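Local coordinates for cellulose 1,4-beta-cellobiosidase (Thermobifida fusca, PDB 4JJJ), which probably hydrolyses cellulose chains, releasing cellobiose, through its family 48 glycoside hydrolase catalytic domain, the part of the longer protein described here, at residues A[618-621]-A[622-626]; A[7-10]-A[11-14]. The protein carries 1 engineered substitution. One frame throughout, in Å; residues are numbered along the deposited sequence.

Contact 1 of 2, residues A[618-621]-A[622-626]; sequences HRFW and AQVEI. With GLC (alpha-D-glucopyranose), chain C; BGC (beta-D-glucopyranose), chain B; BGC (beta-D-glucopyranose), chain D.
Arg619 and Gln623 share a water, which accepts from Arg619 N at 2.9 Å and from the side-chain NE2 of Gln623, joining the backbone before helix 620-637 to its first turn. The amide suits this place because it both donates and accepts: NE2 gives its hydrogens to the water and to the carbonyl of Ile541, while OE1 accepts from Gln9 NE2. Arg619, extended from CG to NE, forms salt bridges through NH2 with Glu40 and Glu545 and lays one guanidinium face against C6 of the glucose modelled as alpha (chain C) or beta (chain B). Trp621 NE1 donates to O2 of the chain D beta-glucose over 3.0 Å, the acceptor lying in the plane of the indole at its edge. Both residues line the glycan pocket: tryptophan brings an N-H to a sugar hydroxyl, arginine a flat face to a sugar carbon. Behind the N-cap residue Arg619, i to i+4 bonds run from Gln623, Val624 and Glu625 to Arg619, Phe620 and Trp621.

Ala622 and Glu625 meet the indole over a face and at its edge. With chi1 at 77°, Trp621 CG sits between backbone N and carbonyl carbon, folding the ring back over its own helix so that Ala622 CB lies over the six-membered ring, 4.3 Å from its centroid; a methyl is small enough to fit. Glu625 OE2 comes to 3.3 Å from Trp621 CZ3 at the edge, its carboxylate steeply turned against the ring, and is bonded by Tyr55 and Trp420. One residue earlier in each partner, Val624 CG2 rests over a face of Phe620, 3.9 Å from the centroid.

Around this first turn, helix 50-67 meets Phe620, Trp621 and Val624, helix 499-516 receives Gln623 and Glu625, and helix 2-14 packs on Phe620, within the (alpha/alpha)6 barrel.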
# COMPACT_ATOMS: atom_id res chain seq x y z
N HIS A 618 -1.43 -17.84 -5.50
CA HIS A 618 -0.48 -17.17 -6.43
C HIS A 618 -0.89 -15.70 -6.47
O HIS A 618 -1.55 -15.20 -7.38
CB HIS A 618 -0.56 -17.86 -7.76
CG HIS A 618 -0.21 -19.31 -7.65
ND1 HIS A 618 -1.18 -20.22 -7.38
CD2 HIS A 618 0.95 -20.03 -7.72
CE1 HIS A 618 -0.66 -21.43 -7.27
NE2 HIS A 618 0.63 -21.35 -7.52
N ARG A 619 -0.45 -14.91 -5.47
CA ARG A 619 -0.59 -13.46 -5.39
C ARG A 619 0.41 -12.85 -6.35
O ARG A 619 1.56 -13.19 -6.32
CB ARG A 619 -0.33 -12.94 -4.00
CG ARG A 619 -1.39 -13.42 -2.97
CD ARG A 619 -0.89 -12.97 -1.56
NE ARG A 619 -1.86 -13.35 -0.53
CZ ARG A 619 -1.91 -14.51 0.08
NH1 ARG A 619 -1.06 -15.47 -0.22
NH2 ARG A 619 -2.82 -14.69 1.01
N PHE A 620 -0.07 -11.96 -7.16
CA PHE A 620 0.84 -11.32 -8.17
C PHE A 620 2.12 -10.74 -7.57
O PHE A 620 3.24 -11.02 -8.01
CB PHE A 620 0.10 -10.30 -8.97
CG PHE A 620 0.91 -9.69 -10.10
CD1 PHE A 620 1.15 -10.42 -11.28
CD2 PHE A 620 1.51 -8.43 -10.01
CE1 PHE A 620 1.90 -9.91 -12.33
CE2 PHE A 620 2.27 -7.94 -11.05
CZ PHE A 620 2.48 -8.67 -12.22
N TRP A 621 1.95 -9.94 -6.55
CA TRP A 621 3.06 -9.25 -5.93
C TRP A 621 4.02 -10.29 -5.40
O TRP A 621 5.21 -10.09 -5.48
CB TRP A 621 2.61 -8.28 -4.89
CG TRP A 621 2.15 -8.79 -3.52
CD1 TRP A 621 0.89 -8.90 -3.08
CD2 TRP A 621 2.99 -9.26 -2.40
NE1 TRP A 621 0.87 -9.35 -1.80
CE2 TRP A 621 2.14 -9.54 -1.34
CE3 TRP A 621 4.37 -9.33 -2.19
CZ2 TRP A 621 2.59 -9.95 -0.11
CZ3 TRP A 621 4.83 -9.72 -0.99
CH2 TRP A 621 3.93 -10.04 0.06
N ALA A 622 3.56 -11.36 -4.82
CA ALA A 622 4.42 -12.36 -4.19
C ALA A 622 5.22 -13.09 -5.27
O ALA A 622 6.38 -13.45 -5.09
CB ALA A 622 3.60 -13.34 -3.34
N GLN A 623 4.52 -13.46 -6.37
CA GLN A 623 5.20 -14.17 -7.44
C GLN A 623 6.26 -13.30 -8.07
O GLN A 623 7.34 -13.79 -8.43
CB GLN A 623 4.19 -14.68 -8.48
CG GLN A 623 3.13 -15.65 -7.88
CD GLN A 623 3.80 -16.86 -7.24
OE1 GLN A 623 4.61 -17.56 -7.88
NE2 GLN A 623 3.51 -17.13 -6.00
N VAL A 624 6.00 -12.00 -8.22
CA VAL A 624 7.04 -11.05 -8.69
C VAL A 624 8.14 -10.96 -7.66
O VAL A 624 9.33 -11.02 -7.96
CB VAL A 624 6.42 -9.69 -9.02
CG1 VAL A 624 7.52 -8.71 -9.30
CG2 VAL A 624 5.44 -9.76 -10.18
N GLU A 625 7.80 -10.88 -6.37
CA GLU A 625 8.79 -10.76 -5.30
C GLU A 625 9.80 -11.87 -5.44
O GLU A 625 11.01 -11.70 -5.44
CB GLU A 625 8.10 -10.77 -3.91
CG GLU A 625 8.98 -10.23 -2.84
CD GLU A 625 8.74 -8.76 -2.58
OE1 GLU A 625 9.60 -7.95 -2.87
OE2 GLU A 625 7.65 -8.35 -2.11
N ILE A 626 9.28 -13.09 -5.67
CA ILE A 626 10.13 -14.25 -5.88
C ILE A 626 11.07 -14.07 -7.12
O ILE A 626 12.27 -14.37 -7.04
CB ILE A 626 9.30 -15.58 -5.98
CG1 ILE A 626 8.54 -15.85 -4.69
CG2 ILE A 626 10.21 -16.71 -6.32
CD1 ILE A 626 7.42 -16.89 -4.93
C1 GLC C . -1.33 -12.92 5.16
C2 GLC C . -1.47 -11.59 5.79
C3 GLC C . -2.03 -10.56 4.78
C4 GLC C . -1.15 -10.51 3.52
C5 GLC C . -1.01 -11.95 3.03
C6 GLC C . -0.10 -12.15 1.85
O1 GLC C . -2.63 -13.22 4.83
O2 GLC C . -2.51 -11.68 6.86
O3 GLC C . -2.20 -9.29 5.38
O4 GLC C . -1.83 -9.76 2.49
O5 GLC C . -0.46 -12.78 4.06
O6 GLC C . 1.19 -11.80 2.23
C2 BGC B . -1.18 -11.21 6.00
C3 BGC B . -1.77 -10.25 4.97
C4 BGC B . -1.10 -10.44 3.60
C5 BGC B . -0.96 -11.90 3.13
C6 BGC B . -0.00 -12.07 1.95
C1 BGC B . -1.14 -12.62 5.46
O1 BGC B . -0.49 -13.44 6.48
O2 BGC B . -2.06 -11.08 7.16
O3 BGC B . -1.62 -8.89 5.40
O4 BGC B . -1.80 -9.75 2.56
O5 BGC B . -0.43 -12.70 4.19
O6 BGC B . 1.33 -11.75 2.26
C2 BGC D . -1.78 -8.19 0.79
C3 BGC D . -1.17 -6.90 0.24
C4 BGC D . -1.13 -5.81 1.35
C5 BGC D . -0.55 -6.35 2.68
C6 BGC D . -0.69 -5.32 3.78
C1 BGC D . -1.10 -8.64 2.07
O2 BGC D . -1.64 -9.23 -0.17
O3 BGC D . -1.97 -6.49 -0.90
O4 BGC D . -0.35 -4.69 0.86
O5 BGC D . -1.24 -7.56 3.01
O6 BGC D . -2.04 -4.96 3.96
O HOH W 1 1.60 -16.25 -3.85

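Contact 2 of 2, residues A[7-10]-A[11-14]; sequences LEQY and EKIK. With ZN (zinc ion), chain P.
Tyr10 and Lys14, one helical turn apart, meet through a ring face and a folded chain. Tyr10 has CG anti to the backbone N (chi1 177°), and the ring presents a face on which Lys14 CG rests, 3.8 Å from the centroid. Lys14 then curls, with chi2, chi3 and chi4 all close to -60°, and this brings NZ round to Tyr10 OH in a weak hydrogen bond of 3.2 Å. Lysine suits the place because its methylenes can lie on an aromatic face while the ammonium still reaches Glu60, which forms a salt bridge with NZ and also bonds the tyrosine hydroxyl. Were Tyr10 replaced by an alanine, the Lys14 methylenes would probably lose the ring face they rest on, and Glu60 one of its hydrogen-bond partners.

Lys12 instead runs fully extended beyond CG, side by side with Glu8. Its NZ stops 4.4 Å from Glu8 OE2, beyond a salt bridge; Glu8 pairs with Arg536, and Lys12 NZ bonds to the carbonyl of Asp537. A water links Lys12 NZ to Gln9 OE1, 2.8 Å from each. Gln9 bends at chi2 (68°), and NE2, which bonds to Gln623 OE1 of helix 620-637, passes near Ile13 CD1, the end methyl of its longer arm, on the buried side.

Glu11 OE2 binds a zinc ion at 1.9 Å, together with Asp15 OD2. Four i to i+4 backbone bonds, from Leu7-Glu11 to Tyr10-Lys14, fix the helix.

The chemistry thus divides by side: an exposed carboxylate takes a metal, whereas the lysine amines are matched to carboxylate or carbonyl oxygens and probably remain charged.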
# COMPACT_ATOMS: atom_id res chain seq x y z
N LEU A 7 14.10 -16.36 -15.11
CA LEU A 7 13.39 -16.34 -16.40
C LEU A 7 12.24 -17.38 -16.35
O LEU A 7 11.23 -17.11 -16.95
CB LEU A 7 14.39 -16.61 -17.55
CG LEU A 7 15.25 -15.46 -17.95
CD1 LEU A 7 16.47 -16.04 -18.76
CD2 LEU A 7 14.40 -14.32 -18.64
N GLU A 8 12.41 -18.47 -15.66
CA GLU A 8 11.36 -19.50 -15.56
C GLU A 8 10.12 -18.92 -14.86
O GLU A 8 8.99 -19.11 -15.30
CB GLU A 8 11.87 -20.73 -14.86
CG GLU A 8 10.80 -21.71 -14.52
CD GLU A 8 11.34 -22.91 -13.88
OE1 GLU A 8 12.09 -22.84 -12.82
OE2 GLU A 8 10.83 -23.99 -14.44
N GLN A 9 10.37 -18.31 -13.71
CA GLN A 9 9.29 -17.67 -12.95
C GLN A 9 8.63 -16.55 -13.74
O GLN A 9 7.39 -16.44 -13.78
CB GLN A 9 9.90 -17.19 -11.61
CG GLN A 9 8.93 -16.51 -10.66
CD GLN A 9 7.87 -17.39 -10.05
OE1 GLN A 9 7.73 -18.60 -10.32
NE2 GLN A 9 7.07 -16.77 -9.17
N TYR A 10 9.42 -15.64 -14.36
CA TYR A 10 8.95 -14.61 -15.23
C TYR A 10 7.99 -15.20 -16.27
O TYR A 10 6.91 -14.69 -16.53
CB TYR A 10 10.13 -13.89 -15.86
CG TYR A 10 9.76 -12.83 -16.85
CD1 TYR A 10 9.54 -13.17 -18.18
CD2 TYR A 10 9.53 -11.50 -16.48
CE1 TYR A 10 9.14 -12.22 -19.10
CE2 TYR A 10 9.13 -10.57 -17.36
CZ TYR A 10 8.92 -10.86 -18.71
OH TYR A 10 8.55 -9.88 -19.61
N GLU A 11 8.45 -16.27 -16.96
CA GLU A 11 7.63 -16.90 -18.00
C GLU A 11 6.32 -17.40 -17.51
O GLU A 11 5.30 -17.22 -18.14
CB GLU A 11 8.46 -18.00 -18.72
CG GLU A 11 7.86 -18.46 -20.06
CD GLU A 11 6.66 -19.39 -19.92
OE1 GLU A 11 6.44 -20.08 -18.90
OE2 GLU A 11 5.90 -19.41 -20.92
N LYS A 12 6.31 -17.99 -16.35
CA LYS A 12 5.03 -18.40 -15.72
C LYS A 12 4.04 -17.26 -15.47
O LYS A 12 2.90 -17.32 -15.73
CB LYS A 12 5.32 -19.15 -14.41
CG LYS A 12 5.91 -20.56 -14.52
CD LYS A 12 6.39 -21.11 -13.19
CE LYS A 12 7.04 -22.45 -13.19
NZ LYS A 12 7.43 -22.90 -11.86
N ILE A 13 4.60 -16.16 -14.95
CA ILE A 13 3.79 -14.99 -14.61
C ILE A 13 3.19 -14.44 -15.89
O ILE A 13 2.05 -13.95 -15.96
CB ILE A 13 4.65 -14.00 -13.82
CG1 ILE A 13 5.03 -14.52 -12.47
CG2 ILE A 13 3.83 -12.76 -13.62
CD1 ILE A 13 6.04 -13.72 -11.77
N LYS A 14 3.97 -14.43 -16.99
CA LYS A 14 3.56 -13.76 -18.22
C LYS A 14 2.82 -14.73 -19.19
O LYS A 14 2.36 -14.23 -20.25
CB LYS A 14 4.80 -13.16 -18.92
CG LYS A 14 5.51 -12.10 -18.12
CD LYS A 14 4.67 -10.85 -17.94
CE LYS A 14 4.26 -10.19 -19.20
NZ LYS A 14 5.36 -9.76 -20.06
ZN ZN P . 4.54 -20.72 -21.29
O HOH W 2 9.13 -20.90 -10.98

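How the contacts relate
From the N terminus, contact 2 (7-14) comes first, in helix 2-14, and contact 1 (618-626) follows some 600 residues later at the start of helix 620-637. Each lies within one continuous stretch, closing only helical turns and no long loop; the two are in series, neither nested nor crossed. In space the centres of contact 1 and contact 2 lie about 11 Å apart. Gln9 NE2 probably donates to Gln623 OE1 at 2.9 Å, while Ile13 CG2 packs 3.7 Å from Phe620 CE1. The first and last helices of the catalytic domain are thereby joined: the Gln9 and Ile13 side of helix 2-14 packs on the helix whose start lines the glycan pocket, while Glu11 holds zinc on the exposed surface.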